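Local coordinates for putative glutathione-regulated potassium-efflux system protein KefB (Vibrio parahaemolyticus RIMD 2210633, PDB 3C85) that probably works as a glutathione-regulated potassium antiporter, represented here by its nucleotide-binding TrkA-N domain, which binds AMP, at residues Gly53-Leu58 / Tyr62-Leu67; Leu43-Gly48 / Asp95-Ile100; Leu111-His116 / Gln120-Gln125; Ile135-Glu140 / Glu146-Ser151. All coordinates share one frame; numbering follows the deposited sequence.

Interaction 1 of 4, residues Gly53-Leu58 / Tyr62-Leu67; sequences GAYDEL and YGKISL
This contact belongs to the first beta-alpha-beta crossover of the Rossmann-type TrkA-N domain, where Tyr55 and Leu58 of helix 49-62 pack over Ser66 at the start of strand 66-70. Tyr55 carries one end. Its CG stands anti to the backbone N (chi1 -176°), which brings the ring edge at CD1 and CE1 up to Ser66. Ring atom CD1 lies 3.8 Å from Ser66 CB. Beyond the ring, Tyr55 OH lies 3.9 Å from Lys64 CD. The two polar ends are held outside the contact: Tyr55 OH bonds to Asn85 N, and Lys64 NZ to Asn85 OD1. Leu58 fills the middle, with CD1 3.7 Å from Ser66 OG. Its other methyl, CD2, is 4.1 Å from Tyr62 CD2, where the two side chains cross obliquely. The helix closes with a bond of 2.8 Å from Tyr62 N to Leu58 O. Gly63 then breaks the helix with a positive phi of 82°, and Lys64 is the centre of an inverse gamma turn. Tyr62 also faces the dimer interface, where its ring makes an edge-to-face contact with Phe179 of the second subunit. One water joins helix and strand: it donates to Tyr55 O at 2.9 Å and is 2.6 Å from Ser66 OG. The same water sits 3.9 Å above the plane of the Tyr55 ring, over its centre.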
loop_
_atom_site.group_PDB
_atom_site.type_symbol
_atom_site.label_atom_id
_atom_site.label_comp_id
_atom_site.label_asym_id
_atom_site.label_seq_id
_atom_site.Cartn_x
_atom_site.Cartn_y
_atom_site.Cartn_z
ATOM N N GLY A 53 -9.110 0.175 -3.506
ATOM C CA GLY A 53 -8.225 1.304 -3.703
ATOM C C GLY A 53 -7.723 1.433 -5.120
ATOM O O GLY A 53 -7.585 2.540 -5.645
ATOM N N ALA A 54 -7.422 0.302 -5.743
ATOM C CA ALA A 54 -7.020 0.322 -7.148
ATOM C C ALA A 54 -8.157 0.816 -8.066
ATOM O O ALA A 54 -7.965 1.708 -8.949
ATOM C CB ALA A 54 -6.525 -1.105 -7.569
ATOM N N TYR A 55 -9.339 0.254 -7.861
ATOM C CA TYR A 55 -10.543 0.654 -8.640
ATOM C C TYR A 55 -10.727 2.171 -8.562
ATOM O O TYR A 55 -10.892 2.857 -9.576
ATOM C CB TYR A 55 -11.791 -0.029 -8.046
ATOM C CG TYR A 55 -13.068 0.225 -8.828
ATOM C CD1 TYR A 55 -13.624 -0.759 -9.645
ATOM C CD2 TYR A 55 -13.702 1.494 -8.777
ATOM C CE1 TYR A 55 -14.813 -0.486 -10.369
ATOM C CE2 TYR A 55 -14.828 1.763 -9.483
ATOM C CZ TYR A 55 -15.380 0.797 -10.294
ATOM O OH TYR A 55 -16.529 1.139 -10.981
ATOM N N ASP A 56 -10.682 2.696 -7.337
ATOM C CA ASP A 56 -10.935 4.117 -7.108
ATOM C C ASP A 56 -9.826 5.017 -7.662
ATOM O O ASP A 56 -10.093 6.101 -8.217
ATOM C CB ASP A 56 -11.123 4.335 -5.628
ATOM C CG ASP A 56 -12.492 3.928 -5.160
ATOM O OD1 ASP A 56 -13.310 3.424 -5.978
ATOM O OD2 ASP A 56 -12.742 4.088 -3.955
ATOM N N GLU A 57 -8.581 4.576 -7.509
ATOM C CA GLU A 57 -7.433 5.279 -8.092
ATOM C C GLU A 57 -7.474 5.332 -9.645
ATOM O O GLU A 57 -7.247 6.381 -10.251
ATOM C CB GLU A 57 -6.143 4.644 -7.577
ATOM C CG GLU A 57 -4.866 5.225 -8.160
ATOM C CD GLU A 57 -4.583 6.619 -7.645
ATOM O OE1 GLU A 57 -5.098 6.997 -6.562
ATOM O OE2 GLU A 57 -3.839 7.341 -8.324
ATOM N N LEU A 58 -7.784 4.213 -10.278
ATOM C CA LEU A 58 -8.044 4.208 -11.729
ATOM C C LEU A 58 -9.247 5.071 -12.116
ATOM O O LEU A 58 -9.193 5.777 -13.134
ATOM C CB LEU A 58 -8.266 2.770 -12.245
ATOM C CG LEU A 58 -7.080 1.804 -12.121
ATOM C CD1 LEU A 58 -7.490 0.342 -12.322
ATOM C CD2 LEU A 58 -5.957 2.220 -13.089
ATOM N N TYR A 62 -8.731 7.763 -14.985
ATOM C CA TYR A 62 -9.251 7.316 -16.282
ATOM C C TYR A 62 -10.776 7.233 -16.427
ATOM O O TYR A 62 -11.262 6.919 -17.505
ATOM C CB TYR A 62 -8.667 5.943 -16.601
ATOM C CG TYR A 62 -7.166 5.922 -16.656
ATOM C CD1 TYR A 62 -6.479 6.470 -17.744
ATOM C CD2 TYR A 62 -6.425 5.351 -15.622
ATOM C CE1 TYR A 62 -5.092 6.437 -17.806
ATOM C CE2 TYR A 62 -5.032 5.329 -15.665
ATOM C CZ TYR A 62 -4.373 5.871 -16.767
ATOM O OH TYR A 62 -2.989 5.851 -16.825
ATOM N N GLY A 63 -11.532 7.466 -15.362
ATOM C CA GLY A 63 -12.985 7.335 -15.431
ATOM C C GLY A 63 -13.415 5.884 -15.279
ATOM O O GLY A 63 -12.660 5.054 -14.780
ATOM N N LYS A 64 -14.605 5.565 -15.745
ATOM C CA LYS A 64 -15.253 4.294 -15.437
ATOM C C LYS A 64 -14.781 3.132 -16.365
ATOM O O LYS A 64 -15.525 2.654 -17.232
ATOM C CB LYS A 64 -16.767 4.524 -15.543
ATOM C CG LYS A 64 -17.695 3.337 -15.306
ATOM C CD LYS A 64 -18.128 3.259 -13.845
ATOM C CE LYS A 64 -19.588 2.909 -13.762
ATOM N NZ LYS A 64 -20.105 2.732 -12.395
ATOM N N ILE A 65 -13.565 2.658 -16.140
ATOM C CA ILE A 65 -12.911 1.723 -17.061
ATOM C C ILE A 65 -12.760 0.324 -16.494
ATOM O O ILE A 65 -12.230 -0.582 -17.192
ATOM C CB ILE A 65 -11.519 2.227 -17.455
ATOM C CG1 ILE A 65 -10.627 2.444 -16.223
ATOM C CG2 ILE A 65 -11.650 3.512 -18.245
ATOM C CD1 ILE A 65 -9.100 2.468 -16.565
ATOM N N SER A 66 -13.204 0.149 -15.242
ATOM C CA SER A 66 -12.956 -1.117 -14.544
ATOM C C SER A 66 -14.207 -1.925 -14.245
ATOM O O SER A 66 -15.277 -1.354 -14.057
ATOM C CB SER A 66 -12.227 -0.879 -13.208
ATOM O OG SER A 66 -10.995 -0.184 -13.359
ATOM N N LEU A 67 -14.026 -3.248 -14.158
ATOM C CA LEU A 67 -15.042 -4.190 -13.682
ATOM C C LEU A 67 -14.410 -5.022 -12.553
ATOM O O LEU A 67 -13.412 -5.695 -12.761
ATOM C CB LEU A 67 -15.493 -5.115 -14.819
ATOM C CG LEU A 67 -16.470 -6.218 -14.389
ATOM C CD1 LEU A 67 -17.809 -5.621 -13.850
ATOM C CD2 LEU A 67 -16.746 -7.199 -15.578
HETATM O O HOH W 1 -11.740 2.074 -12.214
#

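Interaction 2 of 4, residues Leu43-Gly48 / Asp95-Ile100; sequences LILGMG and DFWERI
Leu43 and Leu45, on the first strand of the Rossmann-type fold, meet the indole of Trp97 from the short helix 94-98. The backbones stay far apart. Leu45 CA and Trp97 CA are 11.8 Å apart, and long side chains bridge the gap from opposite directions. The tight part is small and apolar. Leu45 CD1 comes to the indole edge, in the ring plane, and lies 3.9 Å from Trp97 CZ2. Leu43 CD2 approaches the next ring atom obliquely, 4.0 Å from Trp97 CH2. Trp97 CG is anti to its carbonyl carbon (chi1 -72°), and this turns the six-membered ring toward the sheet. Helix 116-128 closes in as well, with Gln125 and Leu126 against the indole. Packing thins out on the helix side. Phe96 and Ile100 point at the strand but stop short of it. Phe96 CE2 stays 5.2 Å from Leu45 CD2. Ile100 CD1 stays 5.3 Å from Leu43 CD2. Further round, Asp95 and Glu98 are exposed to solvent. The strand runs on into Gly46 and Gly48, which fit the GxGxxG pattern of a nucleotide-binding turn. Ala91, an AMP-binding residue, lies beside Leu45. Its carbonyl O accepts the indole N-H, so Trp97 NE1 ties the helix to the AMP site. One indole face is occupied by Phe96 CD2, 3.8 Å above the plane and offset toward the rim.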
loop_
_atom_site.group_PDB
_atom_site.type_symbol
_atom_site.label_atom_id
_atom_site.label_comp_id
_atom_site.label_asym_id
_atom_site.label_seq_id
_atom_site.Cartn_x
_atom_site.Cartn_y
_atom_site.Cartn_z
ATOM N N LEU A 43 -10.016 -5.550 -15.610
ATOM C CA LEU A 43 -10.740 -6.489 -14.769
ATOM C C LEU A 43 -10.003 -6.515 -13.435
ATOM O O LEU A 43 -8.784 -6.734 -13.415
ATOM C CB LEU A 43 -10.692 -7.863 -15.397
ATOM C CG LEU A 43 -11.650 -8.971 -15.071
ATOM C CD1 LEU A 43 -13.135 -8.539 -15.110
ATOM C CD2 LEU A 43 -11.401 -10.017 -16.171
ATOM N N ILE A 44 -10.701 -6.249 -12.332
ATOM C CA ILE A 44 -10.032 -6.275 -11.003
ATOM C C ILE A 44 -10.554 -7.490 -10.240
ATOM O O ILE A 44 -11.698 -7.565 -9.883
ATOM C CB ILE A 44 -10.253 -4.982 -10.205
ATOM C CG1 ILE A 44 -9.764 -3.781 -11.059
ATOM C CG2 ILE A 44 -9.534 -5.054 -8.830
ATOM C CD1 ILE A 44 -9.998 -2.454 -10.389
ATOM N N LEU A 45 -9.719 -8.480 -10.043
ATOM C CA LEU A 45 -10.202 -9.696 -9.414
ATOM C C LEU A 45 -9.977 -9.582 -7.902
ATOM O O LEU A 45 -8.832 -9.708 -7.426
ATOM C CB LEU A 45 -9.436 -10.885 -9.984
ATOM C CG LEU A 45 -9.567 -11.084 -11.517
ATOM C CD1 LEU A 45 -8.732 -12.290 -11.952
ATOM C CD2 LEU A 45 -11.036 -11.303 -11.870
ATOM N N GLY A 46 -11.049 -9.369 -7.144
ATOM C CA GLY A 46 -10.921 -9.250 -5.677
ATOM C C GLY A 46 -11.225 -7.799 -5.438
ATOM O O GLY A 46 -10.513 -6.943 -5.959
HETATM N N MSE A 47 -12.291 -7.517 -4.684
HETATM C CA MSE A 47 -12.630 -6.133 -4.335
HETATM C C MSE A 47 -12.701 -5.939 -2.823
HETATM O O MSE A 47 -13.640 -5.306 -2.293
HETATM C CB MSE A 47 -13.952 -5.694 -5.023
HETATM C CG MSE A 47 -13.815 -5.542 -6.485
HETATM SE SE MSE A 47 -12.738 -4.035 -7.061
HETATM C CE MSE A 47 -13.834 -2.580 -6.331
ATOM N N GLY A 48 -11.710 -6.501 -2.136
ATOM C CA GLY A 48 -11.437 -6.208 -0.702
ATOM C C GLY A 48 -10.780 -4.843 -0.770
ATOM O O GLY A 48 -10.894 -4.177 -1.800
ATOM N N ASP A 95 -15.788 -22.579 -14.025
ATOM C CA ASP A 95 -17.187 -22.359 -14.406
ATOM C C ASP A 95 -17.543 -20.864 -14.418
ATOM O O ASP A 95 -18.388 -20.436 -15.202
ATOM C CB ASP A 95 -18.136 -23.082 -13.443
ATOM C CG ASP A 95 -18.154 -24.583 -13.641
ATOM O OD1 ASP A 95 -17.477 -25.103 -14.562
ATOM O OD2 ASP A 95 -18.874 -25.254 -12.854
ATOM N N PHE A 96 -16.919 -20.084 -13.546
ATOM C CA PHE A 96 -17.053 -18.625 -13.596
ATOM C C PHE A 96 -16.509 -18.123 -14.923
ATOM O O PHE A 96 -17.184 -17.399 -15.624
ATOM C CB PHE A 96 -16.310 -17.936 -12.457
ATOM C CG PHE A 96 -16.231 -16.447 -12.617
ATOM C CD1 PHE A 96 -17.340 -15.660 -12.356
ATOM C CD2 PHE A 96 -15.065 -15.835 -13.076
ATOM C CE1 PHE A 96 -17.286 -14.266 -12.494
ATOM C CE2 PHE A 96 -15.009 -14.447 -13.229
ATOM C CZ PHE A 96 -16.144 -13.664 -12.952
ATOM N N TRP A 97 -15.291 -18.536 -15.270
ATOM C CA TRP A 97 -14.645 -18.081 -16.493
ATOM C C TRP A 97 -15.366 -18.503 -17.774
ATOM O O TRP A 97 -15.278 -17.816 -18.807
ATOM C CB TRP A 97 -13.183 -18.507 -16.485
ATOM C CG TRP A 97 -12.389 -17.688 -15.494
ATOM C CD1 TRP A 97 -12.057 -18.024 -14.215
ATOM C CD2 TRP A 97 -11.902 -16.359 -15.706
ATOM N NE1 TRP A 97 -11.342 -16.982 -13.615
ATOM C CE2 TRP A 97 -11.251 -15.947 -14.508
ATOM C CE3 TRP A 97 -11.950 -15.473 -16.794
ATOM C CZ2 TRP A 97 -10.647 -14.695 -14.369
ATOM C CZ3 TRP A 97 -11.349 -14.222 -16.656
ATOM C CH2 TRP A 97 -10.707 -13.849 -15.450
ATOM N N GLU A 98 -16.112 -19.580 -17.685
ATOM C CA GLU A 98 -16.849 -20.076 -18.827
ATOM C C GLU A 98 -18.024 -19.167 -19.146
ATOM O O GLU A 98 -18.488 -19.152 -20.245
ATOM C CB GLU A 98 -17.303 -21.515 -18.603
ATOM C CG GLU A 98 -16.378 -22.550 -19.207
ATOM C CD GLU A 98 -16.610 -22.721 -20.685
ATOM O OE1 GLU A 98 -17.736 -23.047 -21.061
ATOM O OE2 GLU A 98 -15.676 -22.511 -21.478
ATOM N N ARG A 99 -18.458 -18.398 -18.169
ATOM C CA ARG A 99 -19.563 -17.466 -18.337
ATOM C C ARG A 99 -19.154 -16.203 -19.085
ATOM O O ARG A 99 -20.009 -15.487 -19.576
ATOM C CB ARG A 99 -20.167 -17.102 -16.981
ATOM C CG ARG A 99 -20.861 -18.264 -16.242
ATOM C CD ARG A 99 -21.101 -17.907 -14.789
ATOM N NE ARG A 99 -22.055 -16.800 -14.646
ATOM C CZ ARG A 99 -22.211 -16.058 -13.546
ATOM N NH1 ARG A 99 -21.481 -16.302 -12.471
ATOM N NH2 ARG A 99 -23.104 -15.069 -13.524
ATOM N N ILE A 100 -17.856 -15.931 -19.178
ATOM C CA ILE A 100 -17.372 -14.624 -19.649
ATOM C C ILE A 100 -17.184 -14.545 -21.169
ATOM O O ILE A 100 -16.446 -15.332 -21.763
ATOM C CB ILE A 100 -16.104 -14.145 -18.882
ATOM C CG1 ILE A 100 -16.436 -13.949 -17.396
ATOM C CG2 ILE A 100 -15.572 -12.848 -19.476
ATOM C CD1 ILE A 100 -15.254 -13.601 -16.522
#

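Interaction 3 of 4, residues Leu111-His116 / Gln120-Gln125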
loop_
_atom_site.group_PDB
_atom_site.type_symbol
_atom_site.label_atom_id
_atom_site.label_comp_id
_atom_site.label_asym_id
_atom_site.label_seq_id
_atom_site.Cartn_x
_atom_site.Cartn_y
_atom_site.Cartn_z
ATOM N N LEU A 111 -4.664 -8.713 -10.264
ATOM C CA LEU A 111 -4.887 -9.813 -9.383
ATOM C C LEU A 111 -4.819 -9.336 -7.914
ATOM O O LEU A 111 -3.779 -9.091 -7.396
ATOM C CB LEU A 111 -3.881 -10.911 -9.642
ATOM C CG LEU A 111 -3.770 -11.482 -11.051
ATOM C CD1 LEU A 111 -2.764 -12.609 -11.056
ATOM C CD2 LEU A 111 -5.072 -11.942 -11.444
ATOM N N ALA A 112 -5.973 -9.192 -7.292
ATOM C CA ALA A 112 -6.106 -8.596 -5.980
ATOM C C ALA A 112 -6.942 -9.428 -5.025
ATOM O O ALA A 112 -7.672 -8.914 -4.237
ATOM C CB ALA A 112 -6.636 -7.264 -6.090
HETATM N N MSE A 113 -6.833 -10.744 -5.170
HETATM C CA MSE A 113 -7.567 -11.673 -4.326
HETATM C C MSE A 113 -6.992 -11.614 -2.923
HETATM O O MSE A 113 -5.896 -11.095 -2.718
HETATM C CB MSE A 113 -7.470 -13.095 -4.879
HETATM C CG MSE A 113 -7.726 -13.200 -6.374
HETATM SE SE MSE A 113 -9.606 -13.491 -6.798
HETATM C CE MSE A 113 -9.457 -15.240 -7.647
ATOM N N PRO A 114 -7.730 -12.140 -1.955
ATOM C CA PRO A 114 -7.276 -12.086 -0.582
ATOM C C PRO A 114 -6.397 -13.249 -0.181
ATOM O O PRO A 114 -5.779 -13.187 0.823
ATOM C CB PRO A 114 -8.583 -12.107 0.201
ATOM C CG PRO A 114 -9.458 -12.781 -0.569
ATOM C CD PRO A 114 -9.082 -12.671 -2.000
ATOM N N HIS A 115 -6.359 -14.287 -0.970
ATOM C CA HIS A 115 -5.554 -15.440 -0.710
ATOM C C HIS A 115 -4.558 -15.572 -1.836
ATOM O O HIS A 115 -4.942 -15.520 -2.979
ATOM C CB HIS A 115 -6.458 -16.638 -0.669
ATOM C CG HIS A 115 -5.798 -17.910 -0.263
ATOM N ND1 HIS A 115 -5.090 -18.053 0.896
ATOM C CD2 HIS A 115 -5.795 -19.119 -0.850
ATOM C CE1 HIS A 115 -4.668 -19.289 0.997
ATOM N NE2 HIS A 115 -5.085 -19.955 -0.050
ATOM N N HIS A 116 -3.275 -15.704 -1.500
ATOM C CA HIS A 116 -2.249 -15.690 -2.550
ATOM C C HIS A 116 -2.462 -16.757 -3.620
ATOM O O HIS A 116 -2.301 -16.483 -4.812
ATOM C CB HIS A 116 -0.847 -15.829 -1.982
ATOM C CG HIS A 116 0.183 -16.100 -3.037
ATOM N ND1 HIS A 116 0.477 -15.187 -4.034
ATOM C CD2 HIS A 116 0.949 -17.193 -3.287
ATOM C CE1 HIS A 116 1.397 -15.699 -4.834
ATOM N NE2 HIS A 116 1.698 -16.915 -4.408
ATOM N N GLN A 120 -2.881 -16.971 -8.013
ATOM C CA GLN A 120 -2.199 -17.958 -8.862
ATOM C C GLN A 120 -3.203 -18.757 -9.689
ATOM O O GLN A 120 -3.033 -18.921 -10.901
ATOM C CB GLN A 120 -1.276 -18.878 -8.022
ATOM C CG GLN A 120 0.171 -18.320 -7.723
ATOM C CD GLN A 120 1.147 -18.388 -8.940
ATOM O OE1 GLN A 120 0.738 -18.711 -10.057
ATOM N NE2 GLN A 120 2.454 -18.052 -8.709
ATOM N N THR A 121 -4.282 -19.217 -9.048
ATOM C CA THR A 121 -5.344 -19.969 -9.755
ATOM C C THR A 121 -6.100 -19.095 -10.776
ATOM O O THR A 121 -6.351 -19.533 -11.899
ATOM C CB THR A 121 -6.292 -20.644 -8.738
ATOM O OG1 THR A 121 -5.491 -21.466 -7.882
ATOM C CG2 THR A 121 -7.368 -21.529 -9.419
ATOM N N ALA A 122 -6.384 -17.847 -10.414
ATOM C CA ALA A 122 -6.995 -16.900 -11.344
ATOM C C ALA A 122 -6.136 -16.691 -12.568
ATOM O O ALA A 122 -6.659 -16.661 -13.660
ATOM C CB ALA A 122 -7.267 -15.574 -10.685
ATOM N N LEU A 123 -4.827 -16.524 -12.380
ATOM C CA LEU A 123 -3.886 -16.382 -13.490
ATOM C C LEU A 123 -3.936 -17.583 -14.447
ATOM O O LEU A 123 -3.964 -17.410 -15.672
ATOM C CB LEU A 123 -2.477 -16.156 -12.952
ATOM C CG LEU A 123 -1.271 -16.208 -13.904
ATOM C CD1 LEU A 123 -1.264 -15.034 -14.862
ATOM C CD2 LEU A 123 0.000 -16.248 -13.085
ATOM N N GLU A 124 -3.943 -18.794 -13.887
ATOM C CA GLU A 124 -4.093 -20.020 -14.692
ATOM C C GLU A 124 -5.385 -20.029 -15.524
ATOM O O GLU A 124 -5.396 -20.473 -16.686
ATOM C CB GLU A 124 -4.066 -21.259 -13.782
ATOM C CG GLU A 124 -2.703 -21.504 -13.130
ATOM C CD GLU A 124 -2.671 -22.713 -12.171
ATOM O OE1 GLU A 124 -3.744 -23.340 -11.983
ATOM O OE2 GLU A 124 -1.578 -23.040 -11.619
ATOM N N GLN A 125 -6.480 -19.545 -14.938
ATOM C CA GLN A 125 -7.755 -19.559 -15.647
ATOM C C GLN A 125 -7.687 -18.613 -16.837
ATOM O O GLN A 125 -8.145 -18.940 -17.932
ATOM C CB GLN A 125 -8.913 -19.193 -14.709
ATOM C CG GLN A 125 -9.261 -20.258 -13.699
ATOM C CD GLN A 125 -9.526 -21.609 -14.348
ATOM O OE1 GLN A 125 -10.282 -21.715 -15.310
ATOM N NE2 GLN A 125 -8.909 -22.651 -13.809
HETATM O O HOH W 2 3.745 -17.055 -6.483
#
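Gln120 NE2 donates to a water at 2.8 Å, and that water is 2.9 Å from His116 NE2. The same amide nitrogen makes a weak bond to Gly147 O, while Gln120 OE1 bonds to Ser151 OG. Both ends of the amide are therefore held, which should fix its rotation. The water lies at the edge of the imidazole, in its plane. His116 and Gln120 are one turn apart on the helix and lie side by side, pointing the same way. Their ring and amide planes are nearly perpendicular, at 84°. The imidazole runs alongside the glutamine stem, with His116 NE2 3.9 Å from Gln120 CG. Behind them, Gln120 N makes a long helical bond of 3.3 Å to His116 O.

The other half of the contact is apolar. Leu111 CD1 touches Leu123 CB at 4.0 Å, and the two side chains cross at about a right angle. Leu111 CD2 lies 4.3 Å from Ala122 CB. The same Ala122 CB also meets the selenomethionine Met113, whose CE comes to 3.8 Å. The Met113 chain is bent at chi2 (-90°) and chi3 (-117°), which together bring CE to the helix. Met113 also packs on Ala91, an AMP-binding residue. His115, another such residue, is the N-cap of helix 116-128. The contact thus folds the turn after strand 108-111 onto the helix that follows, with Ala122 packed on Leu45 of strand 42-45 and helix 142-151 flanking His116 and Gln120.

Interaction 4 of 4, residues Ile135-Glu140 / Glu146-Ser151; sequences IAAIAE and EGLLES
Leu148 points from its helix straight at the strand, and Ala137 and Ala139 point back at it. One methyl does most of the touching. Leu148 CD1 lies 3.7 Å from Ala137 CB and 4.2 Å from Ala139 CB. Ala137 CB and Ala139 CB are 6.3 Å apart, as expected for alternate residues on one face of a strand. The leucine methyl sits between them, nearer to Ala137. The second methyl is turned along the strand away from Ala139: Leu148 CD2 is 4.3 Å from Ala137 CB but 6.6 Å from Ala139 CB. Leu148 CG is anti to the carbonyl carbon (chi1 -74°), a torsion that extends the branch toward the sheet.

Strand 134-139, helix 142-151 and strand 155-158 form a beta-alpha-beta unit of the Rossmann-type TrkA-N fold, and this is the packing of its helix on its first strand. Small alanines let the helix come close, with Ala137 CA and Leu148 CA 7.3 Å apart. The contact is buried and purely apolar. His116 and Gln120 of helix 116-128 pack on Leu148 too. The next residue along the strand, Ile138, points away from helix 142-151. It packs on Ile159 and on Phe167 of the second subunit, so the sheet has this helix on one face and the dimer partner on the other. Past the strand end, Glu140 N bonds to Gln144 OE1 near the start of the same helix.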
loop_
_atom_site.group_PDB
_atom_site.type_symbol
_atom_site.label_atom_id
_atom_site.label_comp_id
_atom_site.label_asym_id
_atom_site.label_seq_id
_atom_site.Cartn_x
_atom_site.Cartn_y
_atom_site.Cartn_z
ATOM N N ILE A 135 -1.168 -8.326 -17.225
ATOM C CA ILE A 135 -1.630 -8.740 -15.932
ATOM C C ILE A 135 -0.659 -8.205 -14.891
ATOM O O ILE A 135 0.517 -8.298 -15.061
ATOM C CB ILE A 135 -1.647 -10.221 -15.826
ATOM C CG1 ILE A 135 -2.498 -10.848 -16.912
ATOM C CG2 ILE A 135 -2.078 -10.636 -14.523
ATOM C CD1 ILE A 135 -2.313 -12.318 -17.040
ATOM N N ALA A 136 -1.199 -7.638 -13.833
ATOM C CA ALA A 136 -0.439 -7.238 -12.677
ATOM C C ALA A 136 -0.973 -7.849 -11.401
ATOM O O ALA A 136 -2.102 -8.142 -11.283
ATOM C CB ALA A 136 -0.342 -5.816 -12.568
ATOM N N ALA A 137 -0.081 -8.061 -10.467
ATOM C CA ALA A 137 -0.372 -8.790 -9.233
ATOM C C ALA A 137 0.260 -8.111 -8.030
ATOM O O ALA A 137 1.216 -7.312 -8.154
ATOM C CB ALA A 137 0.100 -10.201 -9.355
ATOM N N ILE A 138 -0.264 -8.412 -6.856
ATOM C CA ILE A 138 0.238 -7.839 -5.637
ATOM C C ILE A 138 0.281 -8.952 -4.638
ATOM O O ILE A 138 -0.568 -9.763 -4.620
ATOM C CB ILE A 138 -0.637 -6.671 -5.159
ATOM C CG1 ILE A 138 0.082 -5.768 -4.175
ATOM C CG2 ILE A 138 -1.956 -7.136 -4.666
ATOM C CD1 ILE A 138 -0.559 -4.478 -4.014
ATOM N N ALA A 139 1.327 -8.991 -3.838
ATOM C CA ALA A 139 1.489 -10.017 -2.851
ATOM C C ALA A 139 2.316 -9.570 -1.633
ATOM O O ALA A 139 2.752 -8.480 -1.567
ATOM C CB ALA A 139 2.074 -11.229 -3.466
ATOM N N GLU A 140 2.501 -10.474 -0.701
ATOM C CA GLU A 140 3.136 -10.172 0.563
ATOM C C GLU A 140 4.659 -10.233 0.637
ATOM O O GLU A 140 5.267 -9.507 1.355
ATOM C CB GLU A 140 2.567 -11.064 1.640
ATOM C CG GLU A 140 1.210 -10.742 2.018
ATOM C CD GLU A 140 0.852 -11.363 3.314
ATOM O OE1 GLU A 140 0.660 -12.562 3.360
ATOM O OE2 GLU A 140 0.838 -10.651 4.302
ATOM N N GLU A 146 8.032 -13.069 -7.158
ATOM C CA GLU A 146 8.877 -13.769 -8.137
ATOM C C GLU A 146 8.118 -14.925 -8.773
ATOM O O GLU A 146 8.148 -15.098 -9.982
ATOM C CB GLU A 146 10.174 -14.268 -7.492
ATOM C CG GLU A 146 11.173 -14.788 -8.508
ATOM C CD GLU A 146 12.463 -15.134 -7.868
ATOM O OE1 GLU A 146 12.560 -16.266 -7.337
ATOM O OE2 GLU A 146 13.389 -14.284 -7.890
ATOM N N GLY A 147 7.411 -15.701 -7.958
ATOM C CA GLY A 147 6.604 -16.791 -8.497
ATOM C C GLY A 147 5.513 -16.348 -9.460
ATOM O O GLY A 147 5.257 -17.027 -10.459
ATOM N N LEU A 148 4.859 -15.227 -9.168
ATOM C CA LEU A 148 3.880 -14.662 -10.102
ATOM C C LEU A 148 4.508 -14.232 -11.405
ATOM O O LEU A 148 3.931 -14.483 -12.473
ATOM C CB LEU A 148 3.089 -13.499 -9.459
ATOM C CG LEU A 148 2.037 -13.930 -8.428
ATOM C CD1 LEU A 148 1.707 -12.833 -7.379
ATOM C CD2 LEU A 148 0.777 -14.475 -9.058
ATOM N N LEU A 149 5.664 -13.559 -11.332
ATOM C CA LEU A 149 6.431 -13.250 -12.554
ATOM C C LEU A 149 6.796 -14.504 -13.342
ATOM O O LEU A 149 6.618 -14.578 -14.596
ATOM C CB LEU A 149 7.664 -12.409 -12.213
ATOM C CG LEU A 149 7.346 -11.008 -11.680
ATOM C CD1 LEU A 149 8.607 -10.329 -11.307
ATOM C CD2 LEU A 149 6.635 -10.218 -12.732
ATOM N N GLU A 150 7.299 -15.507 -12.637
ATOM C CA GLU A 150 7.641 -16.753 -13.313
ATOM C C GLU A 150 6.396 -17.359 -14.000
ATOM O O GLU A 150 6.510 -17.976 -15.061
ATOM C CB GLU A 150 8.214 -17.757 -12.301
ATOM C CG GLU A 150 9.606 -17.515 -11.818
ATOM C CD GLU A 150 9.963 -18.552 -10.761
ATOM O OE1 GLU A 150 9.028 -19.029 -10.080
ATOM O OE2 GLU A 150 11.133 -18.910 -10.609
ATOM N N SER A 151 5.218 -17.209 -13.387
ATOM C CA SER A 151 4.006 -17.844 -13.903
ATOM C C SER A 151 3.412 -17.051 -15.043
ATOM O O SER A 151 2.524 -17.523 -15.713
ATOM C CB SER A 151 2.961 -18.032 -12.791
ATOM O OG SER A 151 3.419 -18.978 -11.841
#

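Overall arrangement
All four contacts join helices to one parallel sheet or its loops. Interactions 2 and 4 are buried and apolar, whereas interactions 1 and 3 are partly buried and each adds a helical backbone bond and a bridging water. Interactions 1 and 2 meet through neighbouring strands, with Leu67 O 2.8 Å from Ile44 N. Interactions 2 and 3 touch where Leu45 O lies 2.9 Å from Ala112 N. Interactions 3 and 4 are linked by Leu111 N and Ala136 O, at 2.8 Å. Interaction 3 contains the AMP-binding His115, and interaction 2 lies beside Ala91. Interactions 1 and 4, on opposite sides of the chain's centre, both touch the second subunit.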